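Exotoxin 3 (Staphylococcus aureus, PDB 2Z8L) binds the glycan sialyl Lewis X and is a superantigen-like member of the staphylococcal toxin family, combining an OB fold with a beta-grasp domain. Local coordinates at residues Y135-S140 / D196-E201; D78-K83 / L141-F146; H46-D51 / I59-K64. All blocks are in the same frame, centred on the assembly; numbering follows the deposited sequence. Where two conformers were deposited one is given.

How the contacts relate
From the N terminus, contact 3 comes first and closes the shortest loop: it pairs the two strands of a hairpin, 45-52 and 55-61, in the OB-fold sheet. Contact 2 starts later on the same sheet, at 78-83, and reaches forward to the first turns of helix 141-155, so it joins the OB fold to the beta-grasp domain. Contact 1 opens at 135-140, before contact 2 closes, and ends at 196-201; the two therefore cross along the chain. They also touch through the Lys136-Asp78 salt bridge and through Leu144, which packs on Val139 and Ile200. Contacts 2 and 3 meet where Ile79 packs on Ile59.

Contact 1 (Y135-S140 / D196-E201); sequences YKEEVS and DGRNIE. Unlike the reference sequence in segment 135-140: Val139 (reference Ile).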
# COMPACT_ATOMS: atom_id res chain seq x y z
N TYR A 135 -1.57 -7.83 -9.64
CA TYR A 135 -2.00 -7.42 -10.98
C TYR A 135 -1.17 -6.32 -11.59
O TYR A 135 -1.40 -5.98 -12.77
CB TYR A 135 -3.49 -6.99 -10.95
CG TYR A 135 -4.41 -8.11 -10.52
CD1 TYR A 135 -5.06 -8.89 -11.44
CD2 TYR A 135 -4.63 -8.38 -9.18
CE1 TYR A 135 -5.90 -9.92 -11.06
CE2 TYR A 135 -5.47 -9.40 -8.80
CZ TYR A 135 -6.08 -10.16 -9.74
OH TYR A 135 -6.95 -11.20 -9.42
N LYS A 136 -0.21 -5.79 -10.86
CA LYS A 136 0.54 -4.64 -11.29
C LYS A 136 2.02 -4.89 -11.44
O LYS A 136 2.62 -5.48 -10.57
CB LYS A 136 0.26 -3.42 -10.34
CG LYS A 136 -1.13 -2.85 -10.63
CD LYS A 136 -1.55 -1.72 -9.69
CE LYS A 136 -0.45 -0.62 -9.48
NZ LYS A 136 0.13 0.10 -10.70
N GLU A 137 2.60 -4.32 -12.48
CA GLU A 137 4.03 -4.36 -12.69
C GLU A 137 4.76 -3.58 -11.65
O GLU A 137 5.84 -3.99 -11.26
CB GLU A 137 4.39 -3.77 -14.07
CG GLU A 137 3.87 -4.59 -15.20
CD GLU A 137 3.81 -3.81 -16.52
OE1 GLU A 137 4.27 -2.63 -16.57
OE2 GLU A 137 3.24 -4.37 -17.46
N GLU A 138 4.23 -2.43 -11.27
CA GLU A 138 4.83 -1.55 -10.23
C GLU A 138 3.80 -1.46 -9.12
O GLU A 138 2.68 -1.05 -9.36
CB GLU A 138 5.07 -0.16 -10.83
CG GLU A 138 6.17 0.56 -10.17
CD GLU A 138 6.54 1.81 -10.94
OE1 GLU A 138 7.25 1.66 -12.01
OE2 GLU A 138 6.07 2.92 -10.53
N VAL A 139 4.17 -1.87 -7.92
CA VAL A 139 3.27 -1.90 -6.82
C VAL A 139 3.87 -1.06 -5.65
O VAL A 139 5.05 -1.20 -5.32
CB VAL A 139 2.97 -3.32 -6.30
CG1 VAL A 139 1.76 -3.18 -5.34
CG2 VAL A 139 2.71 -4.37 -7.41
N SER A 140 3.03 -0.20 -5.04
CA SER A 140 3.52 0.59 -3.89
C SER A 140 3.53 -0.28 -2.63
O SER A 140 2.62 -1.12 -2.43
CB SER A 140 2.65 1.86 -3.66
OG SER A 140 1.35 1.58 -3.21
N ASP A 196 8.83 -4.03 -7.86
CA ASP A 196 8.36 -4.70 -9.06
C ASP A 196 7.51 -5.87 -8.64
O ASP A 196 8.00 -6.85 -8.06
CB ASP A 196 9.52 -5.22 -9.92
CG ASP A 196 9.06 -5.69 -11.33
OD1 ASP A 196 7.89 -6.17 -11.54
OD2 ASP A 196 9.88 -5.57 -12.31
N GLY A 197 6.21 -5.76 -8.91
CA GLY A 197 5.27 -6.82 -8.64
C GLY A 197 5.59 -8.20 -9.18
O GLY A 197 5.29 -9.22 -8.52
N ARG A 198 6.26 -8.25 -10.35
CA ARG A 198 6.63 -9.51 -10.99
C ARG A 198 7.72 -10.26 -10.22
O ARG A 198 7.91 -11.46 -10.43
CB ARG A 198 7.05 -9.24 -12.42
CG ARG A 198 5.92 -8.81 -13.30
CD ARG A 198 6.36 -8.14 -14.57
NE ARG A 198 7.15 -6.95 -14.34
CZ ARG A 198 7.57 -6.16 -15.31
NH1 ARG A 198 7.23 -6.40 -16.58
NH2 ARG A 198 8.31 -5.11 -15.01
N ASN A 199 8.46 -9.55 -9.37
CA ASN A 199 9.62 -10.10 -8.72
C ASN A 199 9.39 -10.46 -7.25
O ASN A 199 10.34 -10.82 -6.55
CB ASN A 199 10.80 -9.14 -8.82
CG ASN A 199 11.37 -9.03 -10.23
OD1 ASN A 199 11.08 -9.84 -11.10
ND2 ASN A 199 12.16 -8.01 -10.45
N ILE A 200 8.17 -10.34 -6.75
CA ILE A 200 7.89 -10.80 -5.41
C ILE A 200 7.90 -12.32 -5.43
O ILE A 200 7.25 -12.96 -6.29
CB ILE A 200 6.51 -10.28 -4.92
CG1 ILE A 200 6.51 -8.77 -4.86
CG2 ILE A 200 6.17 -10.86 -3.53
CD1 ILE A 200 5.13 -8.12 -4.61
N GLU A 201 8.62 -12.91 -4.49
CA GLU A 201 8.68 -14.37 -4.37
C GLU A 201 7.62 -14.92 -3.42
O GLU A 201 6.97 -15.91 -3.71
CB GLU A 201 10.08 -14.81 -3.90
CG GLU A 201 10.27 -16.34 -3.74
CD GLU A 201 9.85 -17.21 -4.94
OE1 GLU A 201 9.82 -16.74 -6.11
OE2 GLU A 201 9.57 -18.42 -4.71
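Gly197 N donates to Glu137 O over 3.0 Å, a bent bond with 138° at the hydrogen, and the donor stands well above the carbonyl plane. Its setting is the small two-stranded sheet of the beta-grasp domain, where Glu138 and Asp196 form an antiparallel non-hydrogen-bonded pair, their CA atoms 4.9 Å apart. Just past this pair segment 196-201 turns into a short 3-10 segment (197-199). Gly197 CA lies 3.5 Å from Lys136 O in a CA-H...O contact and 3.8 Å from Val139 CG2. Glycine suits this place because no side chain intervenes between its backbone and the opposite strand.

Asp196 organises the turn. Its OD1 accepts from Arg198 N at 2.9 Å, which makes an Asx turn, and on its syn lone pair from Arg198 NE at 3.0 Å along an almost straight line (178°). Arg198 NH2 reaches OD2, completing a side-on, two-nitrogen salt bridge. The arginine chain bends at chi3 (-60°), which folds the guanidinium back to this carboxylate. Glu137 and Arg198 run side by side in the same direction. Glu137 CG sits over the centre of one guanidinium face, 4.0 Å from Arg198 CZ, and the two charged groups are stacked nearly parallel. No N-H of Arg198 points at the Glu137 carboxylate, which is instead bound by Tyr106 OH and the backbone nitrogens of Gln103 and Gly104.

Glu137 O and Asp196 OD1, both acceptors, approach to 3.0 Å without a bond. Donors offset this crowding: Gly197 N serves the carbonyl, while Arg198 N and NE serve OD1. The arginine and the backbone N-H probably favour the charged form of the Asp196 carboxylate, despite the nearby carbonyl oxygen.

Contact 2 (D78-K83 / L141-F146); sequences DIFVVK and LKELDF
Phe80 packs on the helix through three residues, Lys142, Glu143 and Phe146. Glu143 lies over one face of its ring, with CG 3.8 Å from the ring centroid in a CH-pi contact and the carboxylate almost parallel to the ring. Phe146 meets the rim: the edge of Phe80 turns toward the face of Phe146 in an offset edge-to-face pair, centroids 5.7 Å apart and planes at 61°. Lys142 CD stands at another part of that edge, and Lys142 CE comes within 3.4 Å of Phe80 O. Val82, two residues beyond Phe80, adds a CH-pi contact, its CG2 4.1 Å from the centroid of the Phe146 ring. Flat aromatic and branched aliphatic groups suit so buried a junction between the OB fold and the beta-grasp helix.

Further out, polar ends are tied down. The Lys142 chain is extended until chi4 (67°), where it bends to bring NZ 2.7 Å from a water that in turn donates to Val82 O at 2.8 Å; NZ also bonds Tyr95 O. Glu143 OE2 pairs with Lys147, one turn along the helix, while Ser140 OG caps Glu143 N. Tyr25 meets Phe146, and Leu141, at the helix start, touches the sialic acid of the bound glycan.

The methylenes of Lys142 and Glu143 thus serve as apolar surface, while buried charges at their tips find partners and probably stay ionised.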
# COMPACT_ATOMS: atom_id res chain seq x y z
N ASP A 78 -1.18 5.27 -11.88
CA ASP A 78 -2.15 4.55 -11.04
C ASP A 78 -1.92 5.07 -9.61
O ASP A 78 -0.78 5.27 -9.21
CB ASP A 78 -1.87 3.09 -11.06
CG ASP A 78 -2.35 2.36 -12.32
OD1 ASP A 78 -3.02 2.96 -13.19
OD2 ASP A 78 -2.03 1.13 -12.41
N ILE A 79 -2.99 5.36 -8.89
CA ILE A 79 -2.87 5.83 -7.50
C ILE A 79 -3.72 5.02 -6.54
O ILE A 79 -4.93 4.86 -6.74
CB ILE A 79 -3.26 7.33 -7.38
CG1 ILE A 79 -2.58 8.10 -8.52
CG2 ILE A 79 -2.91 7.82 -5.95
CD1 ILE A 79 -2.80 9.53 -8.50
N PHE A 80 -3.11 4.54 -5.46
CA PHE A 80 -3.83 3.89 -4.39
C PHE A 80 -4.11 4.91 -3.32
O PHE A 80 -3.18 5.35 -2.65
CB PHE A 80 -3.00 2.71 -3.82
CG PHE A 80 -3.73 1.92 -2.82
CD1 PHE A 80 -4.83 1.14 -3.19
CD2 PHE A 80 -3.40 2.01 -1.48
CE1 PHE A 80 -5.54 0.45 -2.20
CE2 PHE A 80 -4.12 1.31 -0.51
CZ PHE A 80 -5.15 0.53 -0.88
N VAL A 81 -5.38 5.25 -3.18
CA VAL A 81 -5.84 6.32 -2.33
C VAL A 81 -6.50 5.77 -1.04
O VAL A 81 -7.38 4.88 -1.10
CB VAL A 81 -6.88 7.25 -3.11
CG1 VAL A 81 -7.42 8.32 -2.15
CG2 VAL A 81 -6.26 7.83 -4.36
N VAL A 82 -6.04 6.28 0.11
CA VAL A 82 -6.67 6.07 1.41
C VAL A 82 -6.87 7.46 2.00
O VAL A 82 -5.93 8.20 2.18
CB VAL A 82 -5.80 5.17 2.34
CG1 VAL A 82 -6.48 5.04 3.71
CG2 VAL A 82 -5.57 3.84 1.69
N LYS A 83 -8.11 7.85 2.21
CA LYS A 83 -8.40 9.19 2.66
C LYS A 83 -7.77 9.44 4.01
O LYS A 83 -8.00 8.66 4.94
CB LYS A 83 -9.91 9.38 2.72
CG LYS A 83 -10.34 10.76 2.80
CD LYS A 83 -11.87 10.85 2.70
CE LYS A 83 -12.37 10.24 1.38
NZ LYS A 83 -13.62 10.92 0.87
N LEU A 141 4.54 -0.07 -1.76
CA LEU A 141 4.49 -0.65 -0.41
C LEU A 141 3.20 -0.25 0.28
O LEU A 141 2.66 -1.06 1.05
CB LEU A 141 5.69 -0.23 0.45
CG LEU A 141 7.02 -0.70 -0.07
CD1 LEU A 141 8.09 -0.38 1.02
CD2 LEU A 141 7.03 -2.19 -0.43
N LYS A 142 2.71 0.99 0.03
CA LYS A 142 1.45 1.42 0.65
C LYS A 142 0.29 0.44 0.37
O LYS A 142 -0.44 0.02 1.29
CB LYS A 142 1.07 2.76 0.12
CG LYS A 142 -0.20 3.35 0.71
CD LYS A 142 -0.67 4.59 -0.05
CE LYS A 142 -1.92 5.28 0.51
NZ LYS A 142 -1.57 5.86 1.84
N GLU A 143 0.10 0.12 -0.89
CA GLU A 143 -0.96 -0.79 -1.31
C GLU A 143 -0.79 -2.18 -0.76
O GLU A 143 -1.73 -2.74 -0.25
CB GLU A 143 -1.08 -0.80 -2.84
CG GLU A 143 -2.30 -1.57 -3.28
CD GLU A 143 -2.62 -1.46 -4.76
OE1 GLU A 143 -2.00 -0.67 -5.54
OE2 GLU A 143 -3.56 -2.23 -5.15
N LEU A 144 0.42 -2.72 -0.84
CA LEU A 144 0.62 -4.06 -0.30
C LEU A 144 0.35 -4.09 1.20
O LEU A 144 -0.39 -4.97 1.70
CB LEU A 144 2.06 -4.46 -0.58
CG LEU A 144 2.35 -5.07 -1.90
CD1 LEU A 144 3.87 -5.19 -2.00
CD2 LEU A 144 1.64 -6.48 -1.82
N ASP A 145 0.93 -3.15 1.94
CA ASP A 145 0.72 -3.05 3.41
C ASP A 145 -0.76 -3.01 3.71
O ASP A 145 -1.27 -3.80 4.51
CB ASP A 145 1.49 -1.81 3.95
CG ASP A 145 1.17 -1.45 5.41
OD1 ASP A 145 1.63 -2.21 6.27
OD2 ASP A 145 0.47 -0.44 5.68
N PHE A 146 -1.48 -2.13 3.05
CA PHE A 146 -2.88 -1.92 3.36
C PHE A 146 -3.74 -3.15 3.05
O PHE A 146 -4.52 -3.63 3.89
CB PHE A 146 -3.39 -0.70 2.62
CG PHE A 146 -4.76 -0.23 3.10
CD1 PHE A 146 -5.93 -0.75 2.59
CD2 PHE A 146 -4.85 0.77 4.06
CE1 PHE A 146 -7.17 -0.29 3.07
CE2 PHE A 146 -6.04 1.20 4.53
CZ PHE A 146 -7.22 0.65 4.06
O HOH W 1 -3.16 7.90 2.67

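Contact 3 (H46-D51 / I59-K64); sequences HYLIFD and IQIFGK
Ile59 and Leu48 are an antiparallel hydrogen-bonded pair at the heart of a beta hairpin, strands 45-52 and 55-61, within the OB-fold sheet. Two backbone bonds join them: Leu48 N to Ile59 O, 2.9 Å, and Ile59 N to Leu48 O, 2.8 Å, the latter nearly straight at 173°. Further along, Ile61 N donates to His46 O over 2.9 Å.

The side chains of Ile59, Ile61 and Leu48 emerge on the same side of the sheet, and there bury the most surface of the contact. Ile61 leans across to Leu48, its CD1 lying 4.2 Å from Leu48 CG. In Ile61, CG1 stands anti to the carbonyl carbon (chi1 -53°), which carries this branch over the Tyr47-Leu48 peptide. Ile59 lays CB against Leu48 O and also packs on Val98 of the neighbouring strand 92-100 and on Ile79 of strand 77-81. Such beta-branched and aliphatic residues suit extended backbone and the apolar interior of the OB fold.

Tyr47 and Gln60 form the non-hydrogen-bonded pair on the other side. Tyr47 CE2 lies 3.9 Å from Gln60 CG, so the ring rests beside the methylene part of the glutamine, and Arg58 makes a cation-pi contact with the Tyr47 ring. The extended Gln60 chain carries NE2 to a water, 3.1 Å away, that also accepts from His46 N and donates to Ile61 O.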
# COMPACT_ATOMS: atom_id res chain seq x y z
N HIS A 46 5.93 18.07 -1.00
CA HIS A 46 5.84 17.81 -2.44
C HIS A 46 4.56 17.04 -2.72
O HIS A 46 4.20 16.16 -1.97
CB HIS A 46 7.07 17.02 -2.90
CG HIS A 46 8.35 17.76 -2.68
ND1 HIS A 46 8.97 18.50 -3.67
CD2 HIS A 46 9.09 17.93 -1.56
CE1 HIS A 46 10.06 19.07 -3.17
NE2 HIS A 46 10.14 18.76 -1.89
N TYR A 47 3.84 17.45 -3.76
CA TYR A 47 2.51 16.94 -4.00
C TYR A 47 2.29 16.64 -5.48
O TYR A 47 2.97 17.17 -6.35
CB TYR A 47 1.45 17.97 -3.58
CG TYR A 47 1.55 18.40 -2.14
CD1 TYR A 47 2.18 19.59 -1.79
CD2 TYR A 47 1.02 17.61 -1.14
CE1 TYR A 47 2.26 19.97 -0.45
CE2 TYR A 47 1.10 17.98 0.20
CZ TYR A 47 1.74 19.15 0.53
OH TYR A 47 1.81 19.51 1.87
N LEU A 48 1.29 15.81 -5.72
CA LEU A 48 0.70 15.61 -7.03
C LEU A 48 -0.77 15.87 -6.88
O LEU A 48 -1.41 15.37 -5.94
CB LEU A 48 0.89 14.18 -7.54
CG LEU A 48 2.07 13.75 -8.38
CD1 LEU A 48 1.86 12.33 -8.83
CD2 LEU A 48 2.31 14.64 -9.57
N ILE A 49 -1.35 16.68 -7.75
CA ILE A 49 -2.75 16.95 -7.64
C ILE A 49 -3.42 16.43 -8.93
O ILE A 49 -2.87 16.52 -10.02
CB ILE A 49 -3.02 18.45 -7.35
CG1 ILE A 49 -4.50 18.71 -7.13
CG2 ILE A 49 -2.41 19.33 -8.42
CD1 ILE A 49 -4.79 20.04 -6.48
N PHE A 50 -4.64 15.95 -8.78
CA PHE A 50 -5.40 15.62 -9.97
C PHE A 50 -6.86 15.91 -9.75
O PHE A 50 -7.28 16.28 -8.67
CB PHE A 50 -5.15 14.17 -10.40
CG PHE A 50 -5.56 13.14 -9.38
CD1 PHE A 50 -4.71 12.78 -8.35
CD2 PHE A 50 -6.81 12.54 -9.46
CE1 PHE A 50 -5.09 11.84 -7.43
CE2 PHE A 50 -7.18 11.57 -8.52
CZ PHE A 50 -6.31 11.24 -7.51
N ASP A 51 -7.62 15.85 -10.82
CA ASP A 51 -9.04 16.20 -10.70
C ASP A 51 -9.90 15.21 -11.46
O ASP A 51 -9.48 14.68 -12.47
CB ASP A 51 -9.30 17.62 -11.15
CG ASP A 51 -9.07 17.83 -12.64
OD1 ASP A 51 -7.90 17.85 -13.05
OD2 ASP A 51 -10.06 17.98 -13.39
N ILE A 59 -2.24 14.33 -3.45
CA ILE A 59 -1.40 13.23 -2.95
C ILE A 59 -0.06 13.78 -2.53
O ILE A 59 0.62 14.44 -3.31
CB ILE A 59 -1.19 12.20 -4.05
CG1 ILE A 59 -2.51 11.71 -4.65
CG2 ILE A 59 -0.36 11.05 -3.50
CD1 ILE A 59 -3.41 11.06 -3.72
N GLN A 60 0.36 13.53 -1.29
CA GLN A 60 1.68 13.93 -0.87
C GLN A 60 2.68 12.88 -1.30
O GLN A 60 2.42 11.65 -1.12
CB GLN A 60 1.75 14.12 0.63
CG GLN A 60 3.07 14.77 1.01
CD GLN A 60 3.16 15.17 2.46
OE1 GLN A 60 2.19 15.06 3.20
NE2 GLN A 60 4.34 15.58 2.87
N ILE A 61 3.80 13.32 -1.86
CA ILE A 61 4.85 12.45 -2.41
C ILE A 61 6.06 12.47 -1.48
O ILE A 61 6.44 13.53 -0.95
CB ILE A 61 5.31 12.97 -3.79
CG1 ILE A 61 4.11 13.17 -4.71
CG2 ILE A 61 6.32 12.04 -4.39
CD1 ILE A 61 3.31 11.93 -4.84
N PHE A 62 6.69 11.30 -1.29
CA PHE A 62 7.77 11.15 -0.34
C PHE A 62 8.96 10.46 -0.98
O PHE A 62 8.86 9.81 -2.03
CB PHE A 62 7.31 10.28 0.83
CG PHE A 62 6.16 10.83 1.61
CD1 PHE A 62 4.86 10.50 1.31
CD2 PHE A 62 6.40 11.74 2.63
CE1 PHE A 62 3.80 11.03 2.05
CE2 PHE A 62 5.34 12.25 3.40
CZ PHE A 62 4.08 11.87 3.12
N GLY A 63 10.11 10.62 -0.34
CA GLY A 63 11.25 9.81 -0.65
C GLY A 63 11.84 10.13 -1.99
O GLY A 63 11.71 11.23 -2.50
N LYS A 64 12.53 9.18 -2.58
CA LYS A 64 13.12 9.47 -3.88
C LYS A 64 12.08 9.51 -5.03
O LYS A 64 12.41 9.91 -6.15
CB LYS A 64 14.35 8.59 -4.15
CG LYS A 64 14.08 7.10 -4.20
CD LYS A 64 15.24 6.29 -3.65
CE LYS A 64 16.60 6.86 -4.05
NZ LYS A 64 17.71 5.87 -3.87
O HOH W 2 6.50 15.74 0.70